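Local coordinates for putative uncharacterized protein (Ustilago maydis, PDB 4GNX), which is a subunit of replication protein A that binds single-stranded DNA through an OB fold and is held together with two other protein chains, at residues R10-R15 with G37-V42; R46-N51 with I85-Y90; V91-T96 with R104-G109. One frame throughout, in Å; residues are numbered along the deposited sequence.

How the contacts relate
All three contacts lie in the OB fold and follow one another along the chain. Contacts 1 and 2 share strand 38-50, and contact 3 lies on strand 90-100 beside it. Contact 1 joins strand 9-11 and the start of helix 14-19 to the beginning of strand 38-50; contact 2 closes a loop against its far end. The centres of contacts 1 and 2 are about 19 Å apart, those of contacts 1 and 3 about 8 Å. Strands 38-50 and 90-100 are antiparallel neighbours, and Phe41 pairs with Val93 through their backbones. Contacts 1 and 3 are buried and both reach DT21 of the DNA chain; contact 2 lies at the surface, its nearest atom about 5 Å from the DNA.

Contact 1 (R10-R15 with G37-V42); sequences RPVTIR and GQLTFV. With nucleotides of chain G.
Arg10 and Pro11 lie parallel to Leu39 and Thr40, so strand 9-11 extends the curled sheet of the OB fold beside strand 38-50. Toward Val12 two backbone bonds form: Thr40 N reaches Arg10 O at 3.0 Å from above the carbonyl plane, whereas Val12 N meets Thr40 O at 3.1 Å almost in line with C=O. Packing is tight on the face carrying Leu39 and Phe41. There CG2 of Val12 rests 3.8 Å from CD1 of Leu39, the side chains crossing at about a right angle, and that CD1 lies in plane at the edge of the Phe41 ring. With CG between its backbone N and carbonyl carbon (chi1 67°), Phe41 stands beside Ile14, whose CG1 lies 4.0 Å from CE1 of the ring. Toward Gln38 the contact is looser: Arg10 N and Gln38 O form a weak bond (3.3 Å), and the partly exposed Gln38 side chain extends toward nucleotide DT21 of the DNA chain. On the Pro11 face Thr40 OG1 bonds to Val93 O and Arg92 NE; on the other, Arg10 turns outward to Glu35 O through NH1. With these polar ends satisfied outside the two segments, Val12, Ile14, Leu39 and Phe41 form an apolar cluster.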
loop_
_atom_site.group_PDB
_atom_site.type_symbol
_atom_site.label_atom_id
_atom_site.label_comp_id
_atom_site.label_asym_id
_atom_site.label_seq_id
_atom_site.Cartn_x
_atom_site.Cartn_y
_atom_site.Cartn_z
ATOM N N ARG B 10 -6.896 14.848 -2.015
ATOM C CA ARG B 10 -5.941 14.417 -3.026
ATOM C C ARG B 10 -4.493 14.770 -2.729
ATOM O O ARG B 10 -4.148 15.932 -2.539
ATOM C CB ARG B 10 -6.367 14.931 -4.401
ATOM C CG ARG B 10 -7.777 14.491 -4.746
ATOM C CD ARG B 10 -8.215 14.992 -6.112
ATOM N NE ARG B 10 -7.172 14.809 -7.121
ATOM C CZ ARG B 10 -7.298 15.128 -8.404
ATOM N NH1 ARG B 10 -8.419 15.657 -8.869
ATOM N NH2 ARG B 10 -6.268 14.926 -9.215
ATOM N N PRO B 11 -3.630 13.756 -2.675
ATOM C CA PRO B 11 -2.236 14.095 -2.499
ATOM C C PRO B 11 -1.674 14.637 -3.848
ATOM O O PRO B 11 -1.893 14.054 -4.905
ATOM C CB PRO B 11 -1.622 12.748 -2.112
ATOM C CG PRO B 11 -2.444 11.737 -2.883
ATOM C CD PRO B 11 -3.833 12.307 -2.917
ATOM N N VAL B 12 -0.976 15.761 -3.793
ATOM C CA VAL B 12 -0.575 16.468 -4.987
ATOM C C VAL B 12 0.741 17.135 -4.761
ATOM O O VAL B 12 1.124 17.389 -3.621
ATOM C CB VAL B 12 -1.569 17.588 -5.385
ATOM C CG1 VAL B 12 -2.902 17.020 -5.902
ATOM C CG2 VAL B 12 -1.772 18.565 -4.241
ATOM N N THR B 13 1.431 17.419 -5.865
ATOM C CA THR B 13 2.646 18.231 -5.830
ATOM C C THR B 13 2.271 19.648 -6.185
ATOM O O THR B 13 1.266 19.899 -6.848
ATOM C CB THR B 13 3.656 17.798 -6.889
ATOM O OG1 THR B 13 3.087 18.045 -8.198
ATOM C CG2 THR B 13 4.063 16.308 -6.696
ATOM N N ILE B 14 3.095 20.584 -5.759
ATOM C CA ILE B 14 2.811 21.957 -6.060
ATOM C C ILE B 14 2.688 22.133 -7.566
ATOM O O ILE B 14 1.819 22.905 -8.025
ATOM C CB ILE B 14 3.851 22.888 -5.428
ATOM C CG1 ILE B 14 3.702 22.810 -3.885
ATOM C CG2 ILE B 14 3.689 24.313 -5.971
ATOM C CD1 ILE B 14 4.786 23.514 -3.096
ATOM N N ARG B 15 3.500 21.389 -8.335
ATOM C CA ARG B 15 3.418 21.474 -9.797
ATOM C C ARG B 15 2.037 21.148 -10.353
ATOM O O ARG B 15 1.533 21.855 -11.261
ATOM C CB ARG B 15 4.400 20.543 -10.455
ATOM C CG ARG B 15 4.637 20.855 -11.921
ATOM C CD ARG B 15 5.824 21.799 -12.009
ATOM N NE ARG B 15 5.451 23.169 -12.347
ATOM C CZ ARG B 15 6.181 24.247 -12.091
ATOM N NH1 ARG B 15 7.344 24.162 -11.448
ATOM N NH2 ARG B 15 5.726 25.428 -12.468
ATOM N N GLY B 37 -10.665 19.571 -5.037
ATOM C CA GLY B 37 -11.186 20.317 -3.905
ATOM C C GLY B 37 -10.140 20.390 -2.814
ATOM O O GLY B 37 -9.161 21.139 -2.923
ATOM N N GLN B 38 -10.349 19.609 -1.760
ATOM C CA GLN B 38 -9.375 19.500 -0.702
ATOM C C GLN B 38 -8.183 18.743 -1.217
ATOM O O GLN B 38 -8.334 17.842 -2.035
ATOM C CB GLN B 38 -9.961 18.766 0.486
ATOM C CG GLN B 38 -10.608 19.670 1.509
ATOM C CD GLN B 38 -10.599 19.062 2.907
ATOM O OE1 GLN B 38 -10.028 19.644 3.832
ATOM N NE2 GLN B 38 -11.231 17.890 3.069
ATOM N N LEU B 39 -7.002 19.102 -0.727
ATOM C CA LEU B 39 -5.762 18.495 -1.172
ATOM C C LEU B 39 -4.726 18.542 -0.059
ATOM O O LEU B 39 -4.858 19.310 0.890
ATOM C CB LEU B 39 -5.232 19.242 -2.390
ATOM C CG LEU B 39 -4.906 20.746 -2.255
ATOM C CD1 LEU B 39 -3.465 20.980 -1.807
ATOM C CD2 LEU B 39 -5.133 21.457 -3.576
ATOM N N THR B 40 -3.682 17.739 -0.196
ATOM C CA THR B 40 -2.614 17.736 0.780
ATOM C C THR B 40 -1.226 17.566 0.171
ATOM O O THR B 40 -1.041 16.915 -0.863
ATOM C CB THR B 40 -2.807 16.638 1.833
ATOM O OG1 THR B 40 -1.705 16.698 2.749
ATOM C CG2 THR B 40 -2.881 15.224 1.192
ATOM N N PHE B 41 -0.238 18.132 0.838
ATOM C CA PHE B 41 1.130 18.039 0.345
ATOM C C PHE B 41 2.163 18.414 1.405
ATOM O O PHE B 41 1.831 18.967 2.470
ATOM C CB PHE B 41 1.313 18.889 -0.923
ATOM C CG PHE B 41 1.204 20.359 -0.692
ATOM C CD1 PHE B 41 2.337 21.114 -0.400
ATOM C CD2 PHE B 41 -0.019 20.999 -0.794
ATOM C CE1 PHE B 41 2.251 22.477 -0.194
ATOM C CE2 PHE B 41 -0.111 22.375 -0.583
ATOM C CZ PHE B 41 1.027 23.112 -0.279
ATOM N N VAL B 42 3.418 18.112 1.104
ATOM C CA VAL B 42 4.512 18.326 2.041
ATOM C C VAL B 42 5.487 19.260 1.362
ATOM O O VAL B 42 5.719 19.153 0.169
ATOM C CB VAL B 42 5.194 17.004 2.381
ATOM C CG1 VAL B 42 6.446 17.247 3.199
ATOM C CG2 VAL B 42 4.235 16.087 3.133
ATOM P P DT G 21 -11.144 23.839 10.008
ATOM O OP1 DT G 21 -10.328 23.086 10.996
ATOM O OP2 DT G 21 -12.368 24.552 10.460
ATOM O "O5'" DT G 21 -10.177 24.906 9.325
ATOM C "C5'" DT G 21 -9.972 26.210 9.908
ATOM C "C4'" DT G 21 -10.220 27.295 8.885
ATOM O "O4'" DT G 21 -9.605 26.943 7.622
ATOM C "C3'" DT G 21 -11.694 27.595 8.596
ATOM O "O3'" DT G 21 -11.990 28.994 8.775
ATOM C "C2'" DT G 21 -11.922 27.055 7.189
ATOM C "C1'" DT G 21 -10.537 27.006 6.554
ATOM N N1 DT G 21 -10.284 25.842 5.669
ATOM C C2 DT G 21 -10.293 26.028 4.303
ATOM O O2 DT G 21 -10.517 27.107 3.777
ATOM N N3 DT G 21 -10.036 24.894 3.570
ATOM C C4 DT G 21 -9.772 23.625 4.055
ATOM O O4 DT G 21 -9.561 22.702 3.273
ATOM C C5 DT G 21 -9.771 23.505 5.496
ATOM C C7 DT G 21 -9.495 22.170 6.114
ATOM C C6 DT G 21 -10.020 24.605 6.219
#

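Contact 2 (R46-N51 with I85-Y90)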
loop_
_atom_site.group_PDB
_atom_site.type_symbol
_atom_site.label_atom_id
_atom_site.label_comp_id
_atom_site.label_asym_id
_atom_site.label_seq_id
_atom_site.Cartn_x
_atom_site.Cartn_y
_atom_site.Cartn_z
ATOM N N ARG B 46 9.602 28.760 3.373
ATOM C CA ARG B 46 10.704 29.605 2.969
ATOM C C ARG B 46 10.557 31.048 3.430
ATOM O O ARG B 46 11.558 31.746 3.605
ATOM C CB ARG B 46 10.853 29.573 1.461
ATOM C CG ARG B 46 11.412 28.272 0.956
ATOM C CD ARG B 46 12.817 27.972 1.455
ATOM N NE ARG B 46 13.299 26.735 0.848
ATOM C CZ ARG B 46 14.289 25.989 1.319
ATOM N NH1 ARG B 46 14.941 26.344 2.429
ATOM N NH2 ARG B 46 14.625 24.882 0.667
ATOM N N ASN B 47 9.309 31.494 3.584
ATOM C CA ASN B 47 8.991 32.799 4.176
ATOM C C ASN B 47 7.672 32.796 4.993
ATOM O O ASN B 47 6.760 31.995 4.724
ATOM C CB ASN B 47 8.986 33.888 3.105
ATOM C CG ASN B 47 8.596 35.246 3.655
ATOM O OD1 ASN B 47 7.529 35.773 3.326
ATOM N ND2 ASN B 47 9.445 35.809 4.515
ATOM N N ILE B 48 7.600 33.664 6.004
ATOM C CA ILE B 48 6.426 33.755 6.853
ATOM C C ILE B 48 6.045 35.212 7.045
ATOM O O ILE B 48 6.779 35.988 7.643
ATOM C CB ILE B 48 6.637 33.107 8.242
ATOM C CG1 ILE B 48 7.107 31.660 8.125
ATOM C CG2 ILE B 48 5.349 33.158 9.045
ATOM C CD1 ILE B 48 7.558 31.044 9.433
ATOM N N SER B 49 4.881 35.575 6.534
ATOM C CA SER B 49 4.375 36.925 6.666
ATOM C C SER B 49 3.131 36.886 7.545
ATOM O O SER B 49 2.203 36.128 7.275
ATOM C CB SER B 49 4.060 37.499 5.286
ATOM O OG SER B 49 3.742 38.875 5.367
ATOM N N ARG B 50 3.116 37.693 8.601
ATOM C CA ARG B 50 2.020 37.650 9.561
ATOM C C ARG B 50 1.124 38.868 9.459
ATOM O O ARG B 50 1.595 40.001 9.506
ATOM C CB ARG B 50 2.567 37.545 10.974
ATOM C CG ARG B 50 1.608 36.936 11.985
ATOM C CD ARG B 50 2.383 36.472 13.211
ATOM N NE ARG B 50 3.615 35.790 12.804
ATOM C CZ ARG B 50 3.844 34.486 12.934
ATOM N NH1 ARG B 50 2.930 33.703 13.499
ATOM N NH2 ARG B 50 4.999 33.968 12.512
ATOM N N ASN B 51 -0.175 38.623 9.332
ATOM C CA ASN B 51 -1.175 39.689 9.255
ATOM C C ASN B 51 -2.088 39.689 10.471
ATOM O O ASN B 51 -1.968 38.830 11.346
ATOM C CB ASN B 51 -2.009 39.523 7.986
ATOM C CG ASN B 51 -1.157 39.507 6.730
ATOM O OD1 ASN B 51 -0.864 40.568 6.157
ATOM N ND2 ASN B 51 -0.754 38.310 6.291
ATOM N N ILE B 85 6.431 26.182 13.834
ATOM C CA ILE B 85 6.771 26.334 12.416
ATOM C C ILE B 85 7.707 27.517 12.163
ATOM O O ILE B 85 7.430 28.649 12.562
ATOM C CB ILE B 85 5.511 26.495 11.542
ATOM C CG1 ILE B 85 4.819 25.143 11.369
ATOM C CG2 ILE B 85 5.880 27.060 10.174
ATOM C CD1 ILE B 85 3.375 25.217 10.932
ATOM N N ARG B 86 8.812 27.236 11.487
ATOM C CA ARG B 86 9.791 28.241 11.126
ATOM C C ARG B 86 10.305 28.005 9.716
ATOM O O ARG B 86 9.977 27.005 9.087
ATOM C CB ARG B 86 10.924 28.230 12.136
ATOM C CG ARG B 86 10.551 29.011 13.382
ATOM C CD ARG B 86 10.920 28.274 14.653
ATOM N NE ARG B 86 12.199 28.732 15.200
ATOM C CZ ARG B 86 13.376 28.156 14.953
ATOM N NH1 ARG B 86 13.455 27.074 14.151
ATOM N NH2 ARG B 86 14.475 28.663 15.518
ATOM N N ASN B 87 11.086 28.945 9.206
ATOM C CA ASN B 87 11.669 28.818 7.885
ATOM C C ASN B 87 12.541 27.582 7.748
ATOM O O ASN B 87 13.125 27.113 8.726
ATOM C CB ASN B 87 12.473 30.063 7.556
ATOM C CG ASN B 87 11.613 31.135 6.976
ATOM O OD1 ASN B 87 10.486 30.860 6.561
ATOM N ND2 ASN B 87 12.115 32.352 6.937
ATOM N N ASN B 88 12.618 27.053 6.536
ATOM C CA ASN B 88 13.529 25.964 6.251
ATOM C C ASN B 88 13.159 24.657 6.992
ATOM O O ASN B 88 14.027 23.881 7.410
ATOM C CB ASN B 88 14.964 26.415 6.520
ATOM C CG ASN B 88 15.991 25.496 5.901
ATOM O OD1 ASN B 88 15.822 24.992 4.771
ATOM N ND2 ASN B 88 17.079 25.271 6.639
ATOM N N VAL B 89 11.851 24.415 7.095
ATOM C CA VAL B 89 11.277 23.297 7.863
ATOM C C VAL B 89 10.224 22.570 7.010
ATOM O O VAL B 89 9.378 23.207 6.380
ATOM C CB VAL B 89 10.630 23.825 9.189
ATOM C CG1 VAL B 89 9.533 22.902 9.682
ATOM C CG2 VAL B 89 11.672 24.052 10.278
ATOM N N TYR B 90 10.265 21.243 6.979
ATOM C CA TYR B 90 9.214 20.519 6.279
ATOM C C TYR B 90 7.882 20.533 7.023
ATOM O O TYR B 90 7.836 20.495 8.257
ATOM C CB TYR B 90 9.639 19.107 5.945
ATOM C CG TYR B 90 10.374 19.010 4.625
ATOM C CD1 TYR B 90 11.755 18.962 4.586
ATOM C CD2 TYR B 90 9.677 18.957 3.405
ATOM C CE1 TYR B 90 12.424 18.859 3.386
ATOM C CE2 TYR B 90 10.342 18.850 2.195
ATOM C CZ TYR B 90 11.714 18.818 2.191
ATOM O OH TYR B 90 12.412 18.738 1.009
#
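Arg46 and Asn87 bring the two backbones closest, their CA atoms 5.1 Å apart, where the end of strand 38-50 passes an irregular loop running roughly the other way, with directions 147° apart. No backbone hydrogen bond joins the two segments themselves; the loop is tied instead to Val45, one residue earlier on the strand, through the backbones of Asn88 and Val89. Asn88 sits in a left-handed backbone conformation, which turns the chain toward strand 90-100. Arg46 and Asn47 both face Ser58 of strand 54-60, a classic beta bulge in this antiparallel pair of the OB fold. The Asn87 amide lies beside the bulge, OD1 3.3 Å from Asn47 N. Next along the strand, Ile48 points toward the loop and lies alongside Asn87, the two side chains running opposite ways; its CD1 touches Ile85 O at 3.9 Å and Arg86 CA at 4.0 Å. On the far side of Asn87, the Arg46 side chain bends at chi2 and brings NH1 to within 2.8 Å of Asn88 OD1. This hydrogen bond is weak, being bent to 125° at the hydrogen; the guanidinium and amide planes are 21° apart. The stronger partner of Arg46 is Glu60, which forms a salt bridge with NE, while Asn88 ND2 bonds to Ile79 O of a neighbouring subunit.

Contact 3 (V91-T96 with R104-G109). With nucleotides of chain G.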
loop_
_atom_site.group_PDB
_atom_site.type_symbol
_atom_site.label_atom_id
_atom_site.label_comp_id
_atom_site.label_asym_id
_atom_site.label_seq_id
_atom_site.Cartn_x
_atom_site.Cartn_y
_atom_site.Cartn_z
ATOM N N VAL B 91 6.797 20.621 6.262
ATOM C CA VAL B 91 5.461 20.624 6.836
ATOM C C VAL B 91 4.465 19.871 5.965
ATOM O O VAL B 91 4.604 19.825 4.721
ATOM C CB VAL B 91 4.912 22.035 6.990
ATOM C CG1 VAL B 91 5.809 22.874 7.881
ATOM C CG2 VAL B 91 4.754 22.663 5.620
ATOM N N ARG B 92 3.463 19.296 6.636
ATOM C CA ARG B 92 2.324 18.656 5.979
ATOM C C ARG B 92 1.256 19.747 5.867
ATOM O O ARG B 92 0.915 20.405 6.853
ATOM C CB ARG B 92 1.866 17.424 6.809
ATOM C CG ARG B 92 0.829 16.428 6.247
ATOM C CD ARG B 92 0.560 16.571 4.771
ATOM N NE ARG B 92 0.389 15.359 3.935
ATOM C CZ ARG B 92 1.168 14.282 3.938
ATOM N NH1 ARG B 92 2.137 14.186 4.824
ATOM N NH2 ARG B 92 0.963 13.295 3.061
ATOM N N VAL B 93 0.756 19.964 4.661
ATOM C CA VAL B 93 -0.255 20.991 4.452
ATOM C C VAL B 93 -1.573 20.350 4.067
ATOM O O VAL B 93 -1.615 19.514 3.175
ATOM C CB VAL B 93 0.172 21.981 3.346
ATOM C CG1 VAL B 93 -0.953 22.967 3.016
ATOM C CG2 VAL B 93 1.437 22.725 3.769
ATOM N N LEU B 94 -2.641 20.727 4.751
ATOM C CA LEU B 94 -3.982 20.341 4.342
ATOM C C LEU B 94 -4.754 21.616 3.989
ATOM O O LEU B 94 -4.712 22.589 4.752
ATOM C CB LEU B 94 -4.660 19.584 5.479
ATOM C CG LEU B 94 -5.861 18.753 5.055
ATOM C CD1 LEU B 94 -5.945 17.450 5.828
ATOM C CD2 LEU B 94 -7.117 19.561 5.262
ATOM N N GLY B 95 -5.455 21.650 2.859
ATOM C CA GLY B 95 -6.072 22.922 2.443
ATOM C C GLY B 95 -7.018 22.847 1.269
ATOM O O GLY B 95 -7.268 21.778 0.769
ATOM N N THR B 96 -7.562 23.982 0.850
ATOM C CA THR B 96 -8.368 24.047 -0.365
ATOM C C THR B 96 -7.658 24.960 -1.363
ATOM O O THR B 96 -7.097 25.997 -0.978
ATOM C CB THR B 96 -9.790 24.597 -0.100
ATOM O OG1 THR B 96 -10.291 24.088 1.136
ATOM C CG2 THR B 96 -10.747 24.171 -1.190
ATOM N N ARG B 104 -2.943 31.716 -7.606
ATOM C CA ARG B 104 -3.372 30.509 -6.947
ATOM C C ARG B 104 -2.666 30.379 -5.629
ATOM O O ARG B 104 -1.449 30.561 -5.531
ATOM C CB ARG B 104 -2.997 29.300 -7.783
ATOM C CG ARG B 104 -3.830 29.128 -9.015
ATOM C CD ARG B 104 -3.338 27.967 -9.838
ATOM N NE ARG B 104 -4.086 27.930 -11.086
ATOM C CZ ARG B 104 -4.181 26.864 -11.858
ATOM N NH1 ARG B 104 -3.564 25.746 -11.515
ATOM N NH2 ARG B 104 -4.893 26.909 -12.962
ATOM N N SER B 105 -3.428 30.024 -4.612
ATOM C CA SER B 105 -2.840 29.760 -3.319
ATOM C C SER B 105 -3.692 28.777 -2.569
ATOM O O SER B 105 -4.871 28.613 -2.864
ATOM C CB SER B 105 -2.697 31.051 -2.516
ATOM O OG SER B 105 -3.922 31.742 -2.549
ATOM N N ILE B 106 -3.085 28.133 -1.592
ATOM C CA ILE B 106 -3.798 27.228 -0.750
ATOM C C ILE B 106 -4.402 27.974 0.415
ATOM O O ILE B 106 -3.717 28.711 1.114
ATOM C CB ILE B 106 -2.850 26.158 -0.201
ATOM C CG1 ILE B 106 -2.210 25.361 -1.355
ATOM C CG2 ILE B 106 -3.593 25.246 0.760
ATOM C CD1 ILE B 106 -3.168 25.007 -2.483
ATOM N N SER B 107 -5.695 27.790 0.623
ATOM C CA SER B 107 -6.320 28.228 1.863
ATOM C C SER B 107 -6.316 27.046 2.817
ATOM O O SER B 107 -6.901 26.005 2.523
ATOM C CB SER B 107 -7.736 28.703 1.616
ATOM O OG SER B 107 -8.472 28.557 2.802
ATOM N N SER B 108 -5.639 27.205 3.950
ATOM C CA SER B 108 -5.346 26.080 4.841
ATOM C C SER B 108 -5.918 26.240 6.230
ATOM O O SER B 108 -6.047 27.348 6.729
ATOM C CB SER B 108 -3.836 25.887 4.974
ATOM O OG SER B 108 -3.513 24.967 6.013
ATOM N N GLY B 109 -6.244 25.120 6.860
ATOM C CA GLY B 109 -6.617 25.123 8.262
ATOM C C GLY B 109 -5.524 24.455 9.053
ATOM O O GLY B 109 -5.137 24.913 10.124
ATOM P P DT G 21 -11.144 23.839 10.008
ATOM O OP1 DT G 21 -10.328 23.086 10.996
ATOM O OP2 DT G 21 -12.368 24.552 10.460
ATOM O "O5'" DT G 21 -10.177 24.906 9.325
ATOM C "C5'" DT G 21 -9.972 26.210 9.908
ATOM C "C4'" DT G 21 -10.220 27.295 8.885
ATOM O "O4'" DT G 21 -9.605 26.943 7.622
ATOM C "C3'" DT G 21 -11.694 27.595 8.596
ATOM O "O3'" DT G 21 -11.990 28.994 8.775
ATOM C "C2'" DT G 21 -11.922 27.055 7.189
ATOM C "C1'" DT G 21 -10.537 27.006 6.554
ATOM N N1 DT G 21 -10.284 25.842 5.669
ATOM C C2 DT G 21 -10.293 26.028 4.303
ATOM O O2 DT G 21 -10.517 27.107 3.777
ATOM N N3 DT G 21 -10.036 24.894 3.570
ATOM C C4 DT G 21 -9.772 23.625 4.055
ATOM O O4 DT G 21 -9.561 22.702 3.273
ATOM C C5 DT G 21 -9.771 23.505 5.496
ATOM C C7 DT G 21 -9.495 22.170 6.114
ATOM C C6 DT G 21 -10.020 24.605 6.219
#
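Thr96 and Ser107 form an antiparallel hydrogen-bonded pair and turn their hydroxyls to the same face of the hairpin, where nucleotide DT21 of the DNA chain lies. Their backbones bond in both directions, Thr96 N to Ser107 O at 2.7 Å and Ser107 N to Thr96 O at 2.8 Å. Ser107 swings OG anti to its own backbone N (chi1 155°), and this hydroxyl donates to O2 of the thymine at 2.7 Å. Thr96 OG1 approaches the neighbouring position of the base and accepts a hydrogen bond from N3 at 2.6 Å. Two residues earlier on the strand, CD2 of Leu94 sits 3.6 Å from the thymine methyl C7. The reverse face, carrying Ser108, is different in character: Ser108 OG turns back and donates to Leu94 O at 2.9 Å, a little tilted from the carbonyl plane, while Val93 CG1 and Ile106 CG2 meet at a slant. Gly95, which has no side chain, brings its CA within 3.8 Å of Ile106 CG2. Strands 91-96 and 104-108 are steeply inclined here, as suits a strongly coiled OB-fold barrel. Since Thr96 OG1 takes up N3-H, a donor used in Watson-Crick pairing, and Ser107 OG binds O2, the site is consistent with binding an unpaired base.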